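Local coordinates for EAL/GGDEF domain protein (Methylococcus capsulatus, PDB 3ICL) that belongs to the GGDEF-domain family, with a mixed beta sheet flanked by helices, in a protein of the EAL/GGDEF class, at residues P8-Q11 with L12-D15; S43-S47 with L48-V52; D54-L57 with R58-E62. The protein carries 1 engineered substitution. All coordinates share one frame; numbering follows the deposited sequence.

Interaction 1. Residues P8-Q11 with L12-D15; sequences PNRQ and LFCD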
# COMPACT_ATOMS: atom_id res chain seq x y z
N PRO A 8 -12.09 2.26 -1.26
CA PRO A 8 -12.53 3.30 -2.20
C PRO A 8 -12.11 2.95 -3.63
O PRO A 8 -11.12 2.23 -3.83
CB PRO A 8 -11.82 4.55 -1.69
CG PRO A 8 -11.74 4.31 -0.21
CD PRO A 8 -11.33 2.86 -0.14
N ASN A 9 -12.85 3.46 -4.61
CA ASN A 9 -12.54 3.21 -6.02
C ASN A 9 -11.23 3.90 -6.39
O ASN A 9 -10.72 4.74 -5.65
CB ASN A 9 -13.63 3.76 -6.94
CG ASN A 9 -14.97 3.08 -6.73
OD1 ASN A 9 -15.05 1.86 -6.62
ND2 ASN A 9 -16.04 3.88 -6.71
N ARG A 10 -10.72 3.54 -7.56
CA ARG A 10 -9.49 4.11 -8.09
C ARG A 10 -9.72 5.61 -8.32
O ARG A 10 -8.82 6.43 -8.13
CB ARG A 10 -9.13 3.40 -9.40
CG ARG A 10 -7.93 3.94 -10.15
CD ARG A 10 -6.71 4.08 -9.26
NE ARG A 10 -6.50 2.92 -8.40
CZ ARG A 10 -5.64 2.90 -7.39
NH1 ARG A 10 -4.91 3.97 -7.13
NH2 ARG A 10 -5.52 1.82 -6.63
N GLN A 11 -10.93 5.96 -8.72
CA GLN A 11 -11.29 7.36 -8.99
C GLN A 11 -11.28 8.19 -7.71
O GLN A 11 -10.77 9.31 -7.69
CB GLN A 11 -12.68 7.44 -9.62
CG GLN A 11 -13.17 8.85 -9.90
CD GLN A 11 -12.33 9.56 -10.94
OE1 GLN A 11 -12.23 9.11 -12.09
NE2 GLN A 11 -11.73 10.68 -10.56
N LEU A 12 -11.85 7.63 -6.65
CA LEU A 12 -11.90 8.34 -5.38
C LEU A 12 -10.49 8.48 -4.81
O LEU A 12 -10.13 9.53 -4.28
CB LEU A 12 -12.79 7.59 -4.38
CG LEU A 12 -12.94 8.25 -3.01
CD1 LEU A 12 -13.40 9.70 -3.17
CD2 LEU A 12 -13.94 7.45 -2.17
N PHE A 13 -9.69 7.43 -4.93
CA PHE A 13 -8.32 7.50 -4.44
C PHE A 13 -7.62 8.64 -5.18
O PHE A 13 -6.93 9.47 -4.59
CB PHE A 13 -7.57 6.19 -4.70
CG PHE A 13 -6.12 6.24 -4.29
CD1 PHE A 13 -5.16 6.76 -5.15
CD2 PHE A 13 -5.72 5.80 -3.03
CE1 PHE A 13 -3.82 6.86 -4.76
CE2 PHE A 13 -4.39 5.89 -2.63
CZ PHE A 13 -3.44 6.42 -3.50
N CYS A 14 -7.83 8.67 -6.49
CA CYS A 14 -7.25 9.69 -7.36
C CYS A 14 -7.65 11.09 -6.88
O CYS A 14 -6.82 11.99 -6.79
CB CYS A 14 -7.75 9.46 -8.79
SG CYS A 14 -7.43 10.82 -9.94
N ASP A 15 -8.93 11.26 -6.57
CA ASP A 15 -9.43 12.55 -6.10
C ASP A 15 -8.80 12.91 -4.76
O ASP A 15 -8.42 14.06 -4.52
CB ASP A 15 -10.95 12.51 -5.95
CG ASP A 15 -11.68 12.43 -7.29
OD1 ASP A 15 -11.01 12.45 -8.35
OD2 ASP A 15 -12.93 12.36 -7.26
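Pro8 lies against Leu12 where the chain enters helix 10-23 of the GGDEF domain: CB of the pyrrolidine ring meets the CD2 methyl of Leu12 at 3.6 Å, an apolar touch spanning the start of the helix. Asn9 occupies the N-cap position and joins the contact through its backbone, Phe13 N donating to Asn9 O at 3.0 Å. The next bond of the helical series runs from Cys14 N to Arg10 O (2.9 Å). The Arg10 side chain bends at chi2 (50°) and again at chi3, which brings its end back alongside Phe13, NH1 3.4 Å from Phe13 CD1. Both side chains point the same way; NH1 approaches the ring obliquely, the guanidinium and ring planes are 49° apart, and Phe13 CB covers one face of the guanidinium. That group is held by Thr83 OG1 at NH1 and by Arg76 O at NH2. The buried Phe13 ring packs on Thr73, Ala75, Thr83 and Leu85, so the pair seats the helix on the hairpin of strands 73-77 and 81-86, whose turn holds the Gly-Gly-Asp of the family signature. Gln11, on the exposed side, grips Asp15 twice. Its O accepts from Asp15 N at 2.9 Å, while its NE2 donates to Asp15 OD1, also at 2.9 Å; this second bond is bent to 138°, OD1 lying in the Gln11 amide plane but met from above the carboxylate plane.

Interaction 2. Residues S43-S47 with L48-V52; sequences SINDS and LGHLV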
# COMPACT_ATOMS: atom_id res chain seq x y z
N SER A 43 0.25 -17.34 -6.34
CA SER A 43 0.38 -18.75 -5.98
C SER A 43 -0.73 -19.14 -5.02
O SER A 43 -1.30 -20.23 -5.13
CB SER A 43 1.75 -19.00 -5.35
OG SER A 43 1.95 -18.18 -4.23
N ILE A 44 -1.05 -18.25 -4.08
CA ILE A 44 -2.12 -18.50 -3.12
C ILE A 44 -3.45 -18.58 -3.85
O ILE A 44 -4.18 -19.57 -3.73
CB ILE A 44 -2.24 -17.36 -2.08
CG1 ILE A 44 -0.91 -17.17 -1.34
CG2 ILE A 44 -3.38 -17.66 -1.10
CD1 ILE A 44 -0.46 -18.38 -0.58
N ASN A 45 -3.76 -17.54 -4.61
CA ASN A 45 -5.01 -17.49 -5.35
C ASN A 45 -5.16 -18.69 -6.28
O ASN A 45 -6.26 -19.21 -6.44
CB ASN A 45 -5.09 -16.19 -6.15
CG ASN A 45 -6.51 -15.88 -6.61
OD1 ASN A 45 -7.42 -15.75 -5.80
ND2 ASN A 45 -6.69 -15.76 -7.92
N ASP A 46 -4.06 -19.12 -6.89
CA ASP A 46 -4.11 -20.28 -7.79
C ASP A 46 -4.38 -21.56 -7.02
O ASP A 46 -5.27 -22.33 -7.37
CB ASP A 46 -2.81 -20.44 -8.57
CG ASP A 46 -2.57 -19.32 -9.57
OD1 ASP A 46 -3.55 -18.89 -10.21
OD2 ASP A 46 -1.41 -18.89 -9.71
N SER A 47 -3.59 -21.78 -5.98
CA SER A 47 -3.71 -22.97 -5.15
C SER A 47 -5.04 -23.10 -4.41
O SER A 47 -5.70 -24.14 -4.47
CB SER A 47 -2.58 -23.01 -4.11
OG SER A 47 -1.31 -23.15 -4.73
N LEU A 48 -5.44 -22.03 -3.72
CA LEU A 48 -6.66 -22.03 -2.92
C LEU A 48 -7.96 -21.63 -3.61
O LEU A 48 -9.04 -21.88 -3.07
CB LEU A 48 -6.45 -21.16 -1.68
CG LEU A 48 -5.17 -21.43 -0.88
CD1 LEU A 48 -5.17 -20.59 0.39
CD2 LEU A 48 -5.06 -22.91 -0.54
N GLY A 49 -7.88 -21.03 -4.78
CA GLY A 49 -9.10 -20.62 -5.46
C GLY A 49 -9.42 -19.17 -5.16
O GLY A 49 -8.97 -18.63 -4.15
N HIS A 50 -10.22 -18.56 -6.02
CA HIS A 50 -10.59 -17.15 -5.89
C HIS A 50 -11.47 -16.81 -4.69
O HIS A 50 -11.51 -15.66 -4.25
CB HIS A 50 -11.24 -16.65 -7.18
CG HIS A 50 -10.37 -16.81 -8.39
ND1 HIS A 50 -10.66 -16.21 -9.60
CD2 HIS A 50 -9.23 -17.51 -8.59
CE1 HIS A 50 -9.73 -16.53 -10.49
NE2 HIS A 50 -8.85 -17.32 -9.90
N LEU A 51 -12.20 -17.79 -4.16
CA LEU A 51 -13.03 -17.53 -2.99
C LEU A 51 -12.12 -17.13 -1.83
O LEU A 51 -12.34 -16.11 -1.18
CB LEU A 51 -13.85 -18.77 -2.62
CG LEU A 51 -15.01 -19.11 -3.55
CD1 LEU A 51 -15.64 -20.43 -3.14
CD2 LEU A 51 -16.03 -17.99 -3.49
N VAL A 52 -11.09 -17.94 -1.59
CA VAL A 52 -10.15 -17.66 -0.51
C VAL A 52 -9.32 -16.44 -0.88
O VAL A 52 -9.02 -15.60 -0.03
CB VAL A 52 -9.19 -18.86 -0.27
CG1 VAL A 52 -8.09 -18.48 0.70
CG2 VAL A 52 -9.98 -20.04 0.27
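Asn45 and His50 meet across Gly49, at the turn between helix 41-48 and helix 50-67 on the surface of the GGDEF domain. The carboxamide of Asn45 is carried there by a first torsion of -163°, with CG anti to the backbone N, and its ND2 comes to 3.2 Å from His50 CD2. It approaches the imidazole obliquely, the amide and ring planes being only 25° apart, while OD1 of Asn45 turns to the backbone and lies 3.5 Å from His50 CA. Next to this pair, Ile44 and Leu48 run side by side in the same direction, and Ile44 CG2 touches Leu48 CD1 at 3.7 Å.

Behind these contacts stands the end of the first helix. Leu48 N donates to Ile44 O at 2.8 Å, a regular helical bond. The following one is distorted: Gly49 N reaches Asn45 O at 2.9 Å with an N-H...O angle of 131°, from above the carbonyl plane. Gly49 is the first residue to leave helical angles; it takes a positive phi, a backbone conformation that leaves no room for a side chain beside the carbonyl O of Leu48, and it is also the N-cap residue of the next helix.

Further back, Asp46 OD2 forms a salt bridge with Lys42, and Ser43 OG bonds to Asn40 O. Ser47 fastens the preceding turn: its OG and its N both donate to Ser43 O, each at 2.9 Å, from opposite faces of the carbonyl plane.

Interaction 3. Residues D54-L57 with R58-E62; sequences DRLL and RATAE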
# COMPACT_ATOMS: atom_id res chain seq x y z
N ASP A 54 -10.15 -13.78 -2.65
CA ASP A 54 -10.87 -12.54 -2.40
C ASP A 54 -10.94 -12.24 -0.92
O ASP A 54 -10.78 -11.10 -0.50
CB ASP A 54 -12.28 -12.60 -2.98
CG ASP A 54 -12.28 -12.68 -4.49
OD1 ASP A 54 -11.26 -12.31 -5.10
OD2 ASP A 54 -13.30 -13.10 -5.07
N ARG A 55 -11.17 -13.28 -0.12
CA ARG A 55 -11.24 -13.12 1.33
C ARG A 55 -9.91 -12.57 1.85
O ARG A 55 -9.88 -11.68 2.70
CB ARG A 55 -11.55 -14.45 2.01
CG ARG A 55 -12.95 -14.98 1.73
CD ARG A 55 -13.23 -16.21 2.57
NE ARG A 55 -13.18 -15.91 3.99
CZ ARG A 55 -13.24 -16.82 4.95
NH1 ARG A 55 -13.34 -18.11 4.64
NH2 ARG A 55 -13.19 -16.45 6.23
N LEU A 56 -8.81 -13.11 1.33
CA LEU A 56 -7.48 -12.67 1.74
C LEU A 56 -7.26 -11.20 1.40
O LEU A 56 -6.76 -10.43 2.22
CB LEU A 56 -6.41 -13.53 1.05
CG LEU A 56 -4.93 -13.17 1.27
CD1 LEU A 56 -4.61 -13.09 2.76
CD2 LEU A 56 -4.07 -14.22 0.59
N LEU A 57 -7.64 -10.81 0.19
CA LEU A 57 -7.49 -9.42 -0.26
C LEU A 57 -8.26 -8.46 0.63
O LEU A 57 -7.79 -7.36 0.92
CB LEU A 57 -7.96 -9.27 -1.70
CG LEU A 57 -7.09 -9.91 -2.79
CD1 LEU A 57 -7.77 -9.75 -4.15
CD2 LEU A 57 -5.71 -9.25 -2.80
N ARG A 58 -9.45 -8.87 1.06
CA ARG A 58 -10.28 -8.02 1.92
C ARG A 58 -9.70 -7.93 3.33
O ARG A 58 -9.77 -6.88 3.97
CB ARG A 58 -11.70 -8.58 1.99
CG ARG A 58 -12.71 -7.60 2.57
CD ARG A 58 -14.10 -8.22 2.65
NE ARG A 58 -15.11 -7.23 3.01
CZ ARG A 58 -15.59 -6.31 2.18
NH1 ARG A 58 -15.16 -6.24 0.93
NH2 ARG A 58 -16.51 -5.45 2.61
N ALA A 59 -9.13 -9.02 3.82
CA ALA A 59 -8.53 -9.04 5.15
C ALA A 59 -7.23 -8.23 5.14
O ALA A 59 -6.85 -7.64 6.15
CB ALA A 59 -8.26 -10.47 5.60
N THR A 60 -6.55 -8.22 4.00
CA THR A 60 -5.30 -7.48 3.87
C THR A 60 -5.60 -5.98 3.82
O THR A 60 -4.91 -5.18 4.45
CB THR A 60 -4.55 -7.90 2.58
OG1 THR A 60 -4.20 -9.29 2.66
CG2 THR A 60 -3.28 -7.08 2.41
N ALA A 61 -6.64 -5.62 3.09
CA ALA A 61 -7.06 -4.23 2.95
C ALA A 61 -7.44 -3.63 4.30
O ALA A 61 -7.16 -2.47 4.58
CB ALA A 61 -8.23 -4.14 1.99
N GLU A 62 -8.10 -4.43 5.14
CA GLU A 62 -8.52 -3.96 6.44
C GLU A 62 -7.34 -3.80 7.39
O GLU A 62 -7.28 -2.84 8.16
CB GLU A 62 -9.57 -4.90 7.04
CG GLU A 62 -10.80 -5.04 6.15
CD GLU A 62 -11.74 -6.14 6.60
OE1 GLU A 62 -11.26 -7.14 7.16
OE2 GLU A 62 -12.96 -6.00 6.37
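Arg58 N donates to Asp54 O at 3.0 Å, the first of four successive backbone bonds that make residues 54-61 an uninterrupted part of helix 50-67. Ala59 N follows to Arg55 O at 3.0 Å, Thr60 N to Leu56 O at 2.8 Å, and Ala61 N to Leu57 O at 3.0 Å. The regular spacing brings side chains four residues apart onto the same face of the helix.

The distinctive side-chain bond belongs to Thr60. Its chi1 of -62° sets OG1 beside the backbone N and turns it back along the helix, so that the hydroxyl donates to Leu56 O at 2.8 Å. OG1 arrives from above the carbonyl plane, 43° out of it, while the amide N of the same residue is tilted from that plane by only 19°. Leu56 O therefore accepts two bonds from one residue. The Leu56 and Thr60 side chains slant across each other, and Leu56 CD1 passes 3.8 Å from Thr60 OG1, which places a methyl group next to the hydroxyl. Arg58 takes a different course: its chain is extended from CG to NE and leads away from the preceding turn, and NH1 bonds to Val4 O in the N-terminal segment.

The contact joins helix 50-67 to three other elements of the GGDEF domain. Phe110 of strand 110-112 lies on Leu56, Ala59 and Thr60, Phe82 of strand 81-86 covers Thr60 and Ala61, and Phe41 of helix 41-48 touches both Leu56 and Leu57.

Thr60 is thus a polar residue in largely hydrophobic surroundings. Spending its hydroxyl proton on a carbonyl of its own helix satisfies that donor without a partner from elsewhere, and the bond fixes the rotation of the side chain, leaving its CG2 methyl anti to the backbone N.

Overall arrangement
The three contacts follow one another along the chain of one GGDEF domain. Interactions 2 and 3 are direct neighbours: they share helix 50-67, their centres are 13 Å apart, and they touch where Ile44 CG2 meets Leu56 CD2 at 3.9 Å, so helix 41-48 folds back onto the helix that follows it. Interaction 1, on helix 10-23, stands apart, its centre 18 Å from that of interaction 3 and 27 Å from that of interaction 2, with nearest atoms about 8 and 18 Å away. Interactions 1 and 3 nevertheless meet one element, the hairpin whose turn bears the Gly-Gly-Asp signature: interaction 1 packs on both its strands, interaction 3 touches it through Phe82.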